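Local coordinates for glycoside hydrolase family 16 protein (Akkermansia muciniphila, PDB 6T2N), which probably acts as an endo-acting O-glycanase of the endo-beta-galactosidase type, cutting within mucin O-glycan chains to start their breakdown, at residues Arg64-Ala67 with Lys68-Lys71; Leu199-Asp202 with Gly203-Arg207; Ile248-Asn251 with Thr252-Tyr255; Phe301-Lys305 with Glu306-Gln310. One frame throughout, in Å; residues are numbered along the deposited sequence.

Contact 1: residues Arg64-Ala67 with Lys68-Lys71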
loop_
_atom_site.group_PDB
_atom_site.type_symbol
_atom_site.label_atom_id
_atom_site.label_comp_id
_atom_site.label_asym_id
_atom_site.label_seq_id
_atom_site.Cartn_x
_atom_site.Cartn_y
_atom_site.Cartn_z
ATOM N N ARG A 64 -2.325 2.969 21.711
ATOM C CA ARG A 64 -1.839 1.813 20.908
ATOM C C ARG A 64 -2.584 1.707 19.562
ATOM O O ARG A 64 -3.697 2.204 19.450
ATOM C CB ARG A 64 -1.949 0.535 21.750
ATOM C CG ARG A 64 -3.359 -0.023 21.885
ATOM C CD ARG A 64 -3.401 -1.254 22.773
ATOM N NE ARG A 64 -4.680 -1.971 22.784
ATOM C CZ ARG A 64 -5.742 -1.669 23.544
ATOM N NH1 ARG A 64 -5.717 -0.628 24.356
ATOM N NH2 ARG A 64 -6.839 -2.405 23.488
ATOM N N ILE A 65 -1.951 1.083 18.579
ATOM C CA ILE A 65 -2.550 0.762 17.262
ATOM C C ILE A 65 -3.952 0.220 17.508
ATOM O O ILE A 65 -4.094 -0.631 18.419
ATOM C CB ILE A 65 -1.664 -0.254 16.514
ATOM C CG1 ILE A 65 -0.304 0.379 16.204
ATOM C CG2 ILE A 65 -2.342 -0.834 15.254
ATOM C CD1 ILE A 65 0.757 -0.631 15.906
ATOM N N ASP A 66 -4.919 0.706 16.720
ATOM C CA ASP A 66 -6.368 0.461 16.937
ATOM C C ASP A 66 -6.769 -0.781 16.099
ATOM O O ASP A 66 -6.767 -0.724 14.852
ATOM C CB ASP A 66 -7.052 1.835 16.678
ATOM C CG ASP A 66 -8.690 2.091 16.966
ATOM O OD1 ASP A 66 -9.217 1.097 17.498
ATOM O OD2 ASP A 66 -9.203 3.136 16.664
ATOM N N ALA A 67 -7.075 -1.906 16.743
ATOM C CA ALA A 67 -7.179 -3.253 16.112
ATOM C C ALA A 67 -8.449 -3.392 15.270
ATOM O O ALA A 67 -8.575 -4.393 14.508
ATOM C CB ALA A 67 -7.153 -4.340 17.155
ATOM N N LYS A 68 -9.384 -2.465 15.459
ATOM C CA LYS A 68 -10.635 -2.367 14.679
ATOM C C LYS A 68 -10.321 -1.518 13.437
ATOM O O LYS A 68 -11.174 -1.472 12.561
ATOM C CB LYS A 68 -11.754 -1.799 15.563
ATOM C CG LYS A 68 -11.903 -0.287 15.419
ATOM C CD LYS A 68 -12.528 0.544 16.549
ATOM C CE LYS A 68 -12.706 1.979 16.066
ATOM N NZ LYS A 68 -12.827 2.963 17.161
ATOM N N LYS A 69 -9.131 -0.922 13.332
ATOM C CA LYS A 69 -8.703 -0.177 12.111
ATOM C C LYS A 69 -7.520 -0.813 11.334
ATOM O O LYS A 69 -7.467 -0.656 10.084
ATOM C CB LYS A 69 -8.366 1.250 12.529
ATOM C CG LYS A 69 -9.582 2.139 12.541
ATOM C CD LYS A 69 -9.250 3.585 12.716
ATOM C CE LYS A 69 -10.438 4.329 13.268
ATOM N NZ LYS A 69 -10.125 5.761 13.423
ATOM N N TRP A 70 -6.570 -1.444 12.020
ATOM C CA TRP A 70 -5.364 -2.038 11.403
ATOM C C TRP A 70 -5.128 -3.432 11.964
ATOM O O TRP A 70 -5.460 -3.663 13.127
ATOM C CB TRP A 70 -4.163 -1.156 11.655
ATOM C CG TRP A 70 -4.419 0.285 11.380
ATOM C CD1 TRP A 70 -4.737 1.250 12.291
ATOM C CD2 TRP A 70 -4.374 0.928 10.101
ATOM N NE1 TRP A 70 -4.848 2.463 11.675
ATOM C CE2 TRP A 70 -4.654 2.294 10.324
ATOM C CE3 TRP A 70 -4.133 0.487 8.792
ATOM C CZ2 TRP A 70 -4.722 3.220 9.279
ATOM C CZ3 TRP A 70 -4.161 1.411 7.769
ATOM C CH2 TRP A 70 -4.441 2.762 8.014
ATOM N N LYS A 71 -4.576 -4.322 11.147
ATOM C CA LYS A 71 -4.112 -5.645 11.593
ATOM C C LYS A 71 -2.727 -5.834 11.029
ATOM O O LYS A 71 -2.403 -5.264 10.001
ATOM C CB LYS A 71 -5.106 -6.751 11.262
ATOM C CG LYS A 71 -6.353 -6.644 12.116
ATOM C CD LYS A 71 -7.267 -7.829 11.943
ATOM C CE LYS A 71 -8.646 -7.601 12.537
ATOM N NZ LYS A 71 -8.628 -7.701 14.017
#
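Asp-66 O accepts two backbone N-H groups, Lys-69 N at 2.8 Å and Trp-70 N at 2.9 Å. The two donors do not compete for the same direction. Trp-70 N approaches almost head-on, with a C=O...N angle of 163°, whereas Lys-69 N stands well above the carbonyl plane. The Asp-66 carboxylate rises on the Lys-68 side, its CG anti to the backbone N (chi1 -173°), and lies across the extended lysine chain, with OD1 3.5 Å from Lys-68 CD. Its OD2 forms a long salt bridge with Lys-68 NZ at 3.7 Å. The bond from Lys-69 N closes a type I turn over Ala-67 and Lys-68, in the loop that leads into strand 71-72 of the GH16 beta-sandwich. Ile-65 CG2 meets Trp-70 CB at 4.0 Å, the two side chains crossing at about a right angle. Lys-71 bends back at its end and gives a weak bond from NZ to Ala-67 O. Farther out, Asp-58 takes the indole NE1 of Trp-70, Trp-56 meets that ring edge-to-face, and Lys-69 NZ bonds to Gly-57 O.

Contact 2: residues Leu199-Asp202 with Gly203-Arg207. Unlike the reference sequence in segment 203-207: Thr-206 (reference Lys).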
loop_
_atom_site.group_PDB
_atom_site.type_symbol
_atom_site.label_atom_id
_atom_site.label_comp_id
_atom_site.label_asym_id
_atom_site.label_seq_id
_atom_site.Cartn_x
_atom_site.Cartn_y
_atom_site.Cartn_z
ATOM N N LEU A 199 -2.976 -4.489 -13.215
ATOM C CA LEU A 199 -4.247 -4.957 -13.839
ATOM C C LEU A 199 -3.910 -5.751 -15.085
ATOM O O LEU A 199 -2.782 -5.595 -15.639
ATOM C CB LEU A 199 -5.183 -3.803 -14.205
ATOM C CG LEU A 199 -4.886 -2.962 -15.440
ATOM C CD1 LEU A 199 -6.179 -2.259 -15.760
ATOM C CD2 LEU A 199 -3.801 -1.908 -15.256
ATOM N N SER A 200 -4.810 -6.620 -15.481
ATOM C CA SER A 200 -4.528 -7.458 -16.652
ATOM C C SER A 200 -4.999 -6.697 -17.883
ATOM O O SER A 200 -5.770 -5.747 -17.780
ATOM C CB SER A 200 -5.120 -8.800 -16.520
ATOM O OG SER A 200 -6.418 -8.794 -17.062
ATOM N N PRO A 201 -4.441 -7.022 -19.060
ATOM C CA PRO A 201 -4.695 -6.217 -20.241
ATOM C C PRO A 201 -6.182 -6.328 -20.610
ATOM O O PRO A 201 -6.767 -5.339 -20.876
ATOM C CB PRO A 201 -3.694 -6.742 -21.274
ATOM C CG PRO A 201 -3.226 -8.102 -20.768
ATOM C CD PRO A 201 -3.511 -8.139 -19.289
ATOM N N ASP A 202 -6.759 -7.517 -20.557
ATOM C CA ASP A 202 -8.205 -7.792 -20.751
ATOM C C ASP A 202 -8.682 -8.505 -19.494
ATOM O O ASP A 202 -7.836 -8.751 -18.622
ATOM C CB ASP A 202 -8.333 -8.714 -21.947
ATOM C CG ASP A 202 -7.226 -9.756 -21.964
ATOM O OD1 ASP A 202 -6.819 -10.184 -20.877
ATOM O OD2 ASP A 202 -6.765 -10.121 -23.058
ATOM N N GLY A 203 -9.907 -8.986 -19.398
ATOM C CA GLY A 203 -10.211 -9.796 -18.189
ATOM C C GLY A 203 -9.556 -11.191 -18.147
ATOM O O GLY A 203 -9.829 -11.886 -17.198
ATOM N N VAL A 204 -8.759 -11.600 -19.143
ATOM C CA VAL A 204 -8.508 -13.032 -19.500
ATOM C C VAL A 204 -7.075 -13.402 -19.086
ATOM O O VAL A 204 -6.926 -14.134 -18.081
ATOM C CB VAL A 204 -8.763 -13.292 -21.003
ATOM C CG1 VAL A 204 -7.930 -14.447 -21.560
ATOM C CG2 VAL A 204 -10.245 -13.529 -21.324
ATOM N N SER A 205 -6.069 -12.917 -19.824
ATOM C CA SER A 205 -4.632 -12.888 -19.438
ATOM C C SER A 205 -4.474 -12.418 -18.002
ATOM O O SER A 205 -5.108 -11.432 -17.648
ATOM C CB SER A 205 -3.877 -11.948 -20.323
ATOM O OG SER A 205 -2.565 -11.739 -19.845
ATOM N N THR A 206 -3.587 -13.047 -17.241
ATOM C CA THR A 206 -3.254 -12.669 -15.836
ATOM C C THR A 206 -1.869 -12.034 -15.806
ATOM O O THR A 206 -1.307 -11.911 -14.736
ATOM C CB THR A 206 -3.332 -13.915 -14.961
ATOM O OG1 THR A 206 -2.394 -14.859 -15.497
ATOM C CG2 THR A 206 -4.738 -14.470 -14.914
ATOM N N ARG A 207 -1.318 -11.698 -16.965
ATOM C CA ARG A 207 -0.102 -10.856 -17.085
ATOM C C ARG A 207 -0.462 -9.461 -16.578
ATOM O O ARG A 207 -1.651 -9.140 -16.553
ATOM C CB ARG A 207 0.482 -10.885 -18.505
ATOM C CG ARG A 207 0.163 -9.677 -19.376
ATOM C CD ARG A 207 0.548 -9.873 -20.844
ATOM N NE ARG A 207 0.036 -8.757 -21.638
ATOM C CZ ARG A 207 0.477 -7.507 -21.543
ATOM N NH1 ARG A 207 1.461 -7.202 -20.714
ATOM N NH2 ARG A 207 -0.055 -6.557 -22.280
#
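The chain from Leu-199 to Arg-207 doubles back and brings the CA atoms of Ser-200 and Thr-206 to 5.4 Å. This is the loop of a beta-hairpin joining antiparallel strands 192-198 and 211-216, where Leu-199 pairs through its backbone with Ala-209. Asp-202 spans the bend with its carboxylate. Its CG sits between the backbone N and the carbonyl carbon (chi1 39°), which swings the carboxylate over the chain that follows, and OD1 accepts from Val-204 N at 3.0 Å, an Asx turn. The bond is fairly straight at the hydrogen, 154°, although the amide comes from above the carboxylate plane and not within it. The same oxygen lies 3.5 Å from Ser-205 CB. An alanine in place of Asp-202 would have no carboxylate, so that the amide of Val-204 would probably lose its acceptor and the bend through Gly-203 would be more mobile. On the returning arm an ST turn takes over: Ser-205 OG, anti to its own N at chi1 171°, accepts from Arg-207 N at 3.1 Å. On this exposed part of the loop Arg-207 runs extended from CG to NE alongside Pro-201, whose CD lies over one face of the guanidinium, and Pro-201 CG is 3.4 Å from Arg-207 NE. At the base of the hairpin loop the two arms meet directly, Ser-200 CA lying 3.3 Å from Arg-207 O in a CA-H...O contact.

Contact 3: residues Ile248-Asn251 with Thr252-Tyr255; sequences IDLN and TTNY
Ile-248 lays the end of its side chain across the methyl group of Thr-253, with CD1 3.3 Å from Thr-253 CG2 and the two side chains crossing at about a right angle. CG1 of the isoleucine stands anti to the backbone N (chi1 -168°), and the chain runs on extended from there to the threonine. On its other branch Thr-253 OG1 makes a weak bond to Leu-250 O and is held more firmly by Asn-261. Replacing Thr-253 by a glycine would remove both branches, which would probably open a gap beside Ile-248 CD1 and leave the Asn-261 amide without this partner. Between these residues strand 243-249 ends in an Asx turn, Asp-249 OD1 accepting from Asn-251 N at 2.9 Å, laid over a type I turn closed by Thr-252 N to Asp-249 O at 3.2 Å. That carbonyl is gripped twice: the amide comes from above its plane, and the Thr-252 hydroxyl donates nearly in line with it, at a C=O...OG1 angle of 162°. Arg-211, from strand 211-216 of the other sheet, bonds in turn to Thr-252 OG1. Leu-250 packs over Ile-236 on the adjacent strand 235-240.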
loop_
_atom_site.group_PDB
_atom_site.type_symbol
_atom_site.label_atom_id
_atom_site.label_comp_id
_atom_site.label_asym_id
_atom_site.label_seq_id
_atom_site.Cartn_x
_atom_site.Cartn_y
_atom_site.Cartn_z
ATOM N N ILE A 248 -5.020 7.460 -14.366
ATOM C CA ILE A 248 -5.577 6.410 -15.249
ATOM C C ILE A 248 -7.012 6.815 -15.621
ATOM O O ILE A 248 -7.679 7.357 -14.745
ATOM C CB ILE A 248 -5.460 5.094 -14.475
ATOM C CG1 ILE A 248 -5.736 3.912 -15.397
ATOM C CG2 ILE A 248 -6.358 5.065 -13.252
ATOM C CD1 ILE A 248 -5.698 2.593 -14.663
ATOM N N ASP A 249 -7.450 6.695 -16.892
ATOM C CA ASP A 249 -8.885 6.876 -17.263
ATOM C C ASP A 249 -9.521 5.484 -17.127
ATOM O O ASP A 249 -9.015 4.538 -17.763
ATOM C CB ASP A 249 -9.031 7.609 -18.604
ATOM C CG ASP A 249 -10.419 7.590 -19.244
ATOM O OD1 ASP A 249 -11.366 7.013 -18.594
ATOM O OD2 ASP A 249 -10.547 8.127 -20.420
ATOM N N LEU A 250 -10.528 5.320 -16.260
ATOM C CA LEU A 250 -11.150 3.977 -15.992
ATOM C C LEU A 250 -12.008 3.489 -17.212
ATOM O O LEU A 250 -12.362 2.265 -17.278
ATOM C CB LEU A 250 -11.968 4.067 -14.695
ATOM C CG LEU A 250 -11.260 3.672 -13.398
ATOM C CD1 LEU A 250 -9.760 3.892 -13.476
ATOM C CD2 LEU A 250 -11.847 4.440 -12.221
ATOM N N ASN A 251 -12.331 4.362 -18.179
ATOM C CA ASN A 251 -13.048 3.956 -19.449
ATOM C C ASN A 251 -12.137 3.118 -20.422
ATOM O O ASN A 251 -12.561 2.357 -21.181
ATOM C CB ASN A 251 -13.753 5.115 -20.282
ATOM C CG ASN A 251 -14.884 5.741 -19.214
ATOM O OD1 ASN A 251 -14.768 6.820 -18.630
ATOM N ND2 ASN A 251 -15.960 5.132 -18.953
ATOM N N THR A 252 -10.794 3.050 -20.009
ATOM C CA THR A 252 -9.720 2.236 -20.668
ATOM C C THR A 252 -9.338 0.964 -19.859
ATOM O O THR A 252 -8.692 0.052 -20.440
ATOM C CB THR A 252 -8.460 3.070 -20.912
ATOM O OG1 THR A 252 -7.906 3.177 -19.598
ATOM C CG2 THR A 252 -8.720 4.415 -21.564
ATOM N N THR A 253 -9.759 0.844 -18.600
ATOM C CA THR A 253 -9.536 -0.399 -17.808
ATOM C C THR A 253 -10.810 -1.259 -17.780
ATOM O O THR A 253 -10.988 -1.983 -16.786
ATOM C CB THR A 253 -9.062 -0.086 -16.386
ATOM O OG1 THR A 253 -10.090 0.434 -15.530
ATOM C CG2 THR A 253 -7.945 0.930 -16.411
ATOM N N ASN A 254 -11.632 -1.237 -18.833
ATOM C CA ASN A 254 -12.763 -2.186 -18.987
ATOM C C ASN A 254 -12.106 -3.559 -19.342
ATOM O O ASN A 254 -11.140 -3.595 -20.334
ATOM C CB ASN A 254 -13.805 -1.666 -20.028
ATOM C CG ASN A 254 -14.964 -0.800 -19.439
ATOM O OD1 ASN A 254 -15.352 -1.174 -18.279
ATOM N ND2 ASN A 254 -15.231 0.308 -19.763
ATOM N N TYR A 255 -12.658 -4.642 -18.781
ATOM C CA TYR A 255 -12.176 -6.009 -19.132
ATOM C C TYR A 255 -13.129 -6.556 -20.179
ATOM O O TYR A 255 -14.289 -6.205 -20.044
ATOM C CB TYR A 255 -12.152 -6.970 -17.931
ATOM C CG TYR A 255 -11.007 -6.833 -16.951
ATOM C CD1 TYR A 255 -9.749 -6.406 -17.345
ATOM C CD2 TYR A 255 -11.182 -7.203 -15.631
ATOM C CE1 TYR A 255 -8.704 -6.325 -16.448
ATOM C CE2 TYR A 255 -10.159 -7.086 -14.703
ATOM C CZ TYR A 255 -8.912 -6.663 -15.123
ATOM O OH TYR A 255 -7.898 -6.566 -14.244
#

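Contact 4: residues Phe301-Lys305 with Glu306-Gln310; sequences FYQTK and EHAQQ
Thr-304 and His-307 are joined by a hydrogen bond between Thr-304 OG1 and His-307 ND1 at 2.7 Å, in which either group could be the donor. The hydroxyl comes to the edge of the imidazole near its plane, placed there by a chi1 of 67° that sets OG1 between the backbone N and the carbonyl carbon. Thr-304 N also lies within a weak bond's distance of ND1, and the two bonds could hold together only if ND1 is the acceptor in both, a pairing likely to limit rotation of the ring. Next come the first backbone bonds of the helix: Ala-308 N reaches Thr-304 O at 3.3 Å, and Gln-309 N reaches Lys-305 O at 2.9 Å. Thr-304 occupies the N-cap position of helix 305-311, which follows the long strand 292-302 of the jelly-roll sandwich after a link of two residues. Packing continues on the strand side of the cap, where Gln-303 crosses His-307 with CB to CB at 4.0 Å. Its amide plane is turned only 17° from the imidazole, and Gln-303 OE1 lies 3.9 Å from Ala-308 CB. The other end of that amide, NE2, is bound by Phe-145 O. Farther out, Trp-52 stacks on the His-307 ring, and Gln-310 OE1 accepts from Lys-233 N.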
loop_
_atom_site.group_PDB
_atom_site.type_symbol
_atom_site.label_atom_id
_atom_site.label_comp_id
_atom_site.label_asym_id
_atom_site.label_seq_id
_atom_site.Cartn_x
_atom_site.Cartn_y
_atom_site.Cartn_z
ATOM N N PHE A 301 -9.521 9.303 4.837
ATOM C CA PHE A 301 -10.408 8.995 3.691
ATOM C C PHE A 301 -11.578 9.982 3.669
ATOM O O PHE A 301 -12.244 10.064 4.724
ATOM C CB PHE A 301 -10.958 7.584 3.830
ATOM C CG PHE A 301 -11.784 7.169 2.647
ATOM C CD1 PHE A 301 -11.294 7.314 1.359
ATOM C CD2 PHE A 301 -13.034 6.611 2.817
ATOM C CE1 PHE A 301 -12.017 6.893 0.264
ATOM C CE2 PHE A 301 -13.748 6.162 1.722
ATOM C CZ PHE A 301 -13.237 6.300 0.454
ATOM N N TYR A 302 -11.808 10.690 2.549
ATOM C CA TYR A 302 -12.976 11.608 2.339
ATOM C C TYR A 302 -13.822 11.234 1.098
ATOM O O TYR A 302 -13.286 10.646 0.131
ATOM C CB TYR A 302 -12.530 13.060 2.149
ATOM C CG TYR A 302 -11.728 13.699 3.255
ATOM C CD1 TYR A 302 -10.365 13.472 3.373
ATOM C CD2 TYR A 302 -12.307 14.599 4.132
ATOM C CE1 TYR A 302 -9.602 14.095 4.349
ATOM C CE2 TYR A 302 -11.560 15.232 5.110
ATOM C CZ TYR A 302 -10.202 14.988 5.217
ATOM O OH TYR A 302 -9.442 15.593 6.180
ATOM N N GLN A 303 -15.110 11.612 1.106
ATOM C CA GLN A 303 -16.107 11.328 0.021
ATOM C C GLN A 303 -17.085 12.502 -0.175
ATOM O O GLN A 303 -17.698 12.960 0.800
ATOM C CB GLN A 303 -16.940 10.074 0.344
ATOM C CG GLN A 303 -16.170 8.746 0.167
ATOM C CD GLN A 303 -17.087 7.466 0.311
ATOM O OE1 GLN A 303 -17.967 7.582 1.254
ATOM N NE2 GLN A 303 -16.802 6.302 -0.450
ATOM N N THR A 304 -17.293 12.945 -1.414
ATOM C CA THR A 304 -18.434 13.844 -1.747
ATOM C C THR A 304 -19.699 12.984 -1.773
ATOM O O THR A 304 -19.558 11.730 -1.859
ATOM C CB THR A 304 -18.221 14.645 -3.044
ATOM O OG1 THR A 304 -18.204 13.807 -4.204
ATOM C CG2 THR A 304 -16.952 15.470 -3.003
ATOM N N LYS A 305 -20.869 13.624 -1.660
ATOM C CA LYS A 305 -22.191 12.994 -1.902
ATOM C C LYS A 305 -22.043 12.114 -3.145
ATOM O O LYS A 305 -22.499 10.943 -3.139
ATOM C CB LYS A 305 -23.244 14.080 -2.135
ATOM C CG LYS A 305 -24.664 13.578 -2.384
ATOM C CD LYS A 305 -25.618 13.760 -1.203
ATOM C CE LYS A 305 -26.220 15.150 -1.118
ATOM N NZ LYS A 305 -26.878 15.402 0.184
ATOM N N GLU A 306 -21.381 12.697 -4.149
ATOM C CA GLU A 306 -21.105 12.120 -5.484
ATOM C C GLU A 306 -20.380 10.762 -5.349
ATOM O O GLU A 306 -20.831 9.774 -5.974
ATOM C CB GLU A 306 -20.317 13.184 -6.256
ATOM C CG GLU A 306 -20.077 12.854 -7.723
ATOM C CD GLU A 306 -21.294 12.998 -8.623
ATOM O OE1 GLU A 306 -22.408 13.243 -8.085
ATOM O OE2 GLU A 306 -21.122 12.862 -9.859
ATOM N N HIS A 307 -19.285 10.692 -4.573
ATOM C CA HIS A 307 -18.374 9.483 -4.466
ATOM C C HIS A 307 -19.068 8.292 -3.750
ATOM O O HIS A 307 -18.915 7.082 -4.278
ATOM C CB HIS A 307 -17.076 9.712 -3.678
ATOM C CG HIS A 307 -16.098 10.655 -4.525
ATOM N ND1 HIS A 307 -16.108 12.052 -4.441
ATOM C CD2 HIS A 307 -15.036 10.427 -5.489
ATOM C CE1 HIS A 307 -15.115 12.629 -5.252
ATOM N NE2 HIS A 307 -14.446 11.661 -5.977
ATOM N N ALA A 308 -19.886 8.585 -2.745
ATOM C CA ALA A 308 -20.733 7.562 -2.077
ATOM C C ALA A 308 -21.919 7.141 -2.967
ATOM O O ALA A 308 -22.334 5.965 -2.850
ATOM C CB ALA A 308 -21.198 8.132 -0.774
ATOM N N GLN A 309 -22.447 8.074 -3.776
ATOM C CA GLN A 309 -23.512 7.865 -4.803
ATOM C C GLN A 309 -23.057 6.803 -5.832
ATOM O O GLN A 309 -23.789 5.765 -6.008
ATOM C CB GLN A 309 -23.788 9.213 -5.477
ATOM C CG GLN A 309 -25.149 9.361 -6.139
ATOM C CD GLN A 309 -25.907 10.530 -5.555
ATOM O OE1 GLN A 309 -25.332 11.436 -4.939
ATOM N NE2 GLN A 309 -27.216 10.527 -5.768
ATOM N N GLN A 310 -21.911 7.052 -6.494
ATOM C CA GLN A 310 -21.386 6.195 -7.595
ATOM C C GLN A 310 -21.193 4.760 -7.052
ATOM O O GLN A 310 -21.469 3.811 -7.818
ATOM C CB GLN A 310 -20.118 6.786 -8.264
ATOM C CG GLN A 310 -20.308 8.090 -9.131
ATOM C CD GLN A 310 -18.863 8.598 -9.582
ATOM O OE1 GLN A 310 -17.856 7.900 -9.715
ATOM N NE2 GLN A 310 -18.741 9.854 -9.768
#

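In the fold
Along the chain the contacts follow in series, each closing before the next opens, and all four are turns or caps at the ends of beta-strands. Contacts 2 and 3 are neighbours, with centres 12 Å apart; they touch where Tyr-255 packs on the chain at Asp-202 and Leu-199 on Thr-253. Contact 1 lies across the chain's centre from both, about 34 Å away between centres. Contacts 3 and 4, their centres 20 Å apart, adjoin strands 243-249 and 292-302 of one antiparallel sheet, while contacts 1 and 2 adjoin strands 71-72 and 192-198 of the other. Together they show short local motifs at strand ends in both sheets of the GH16 sandwich.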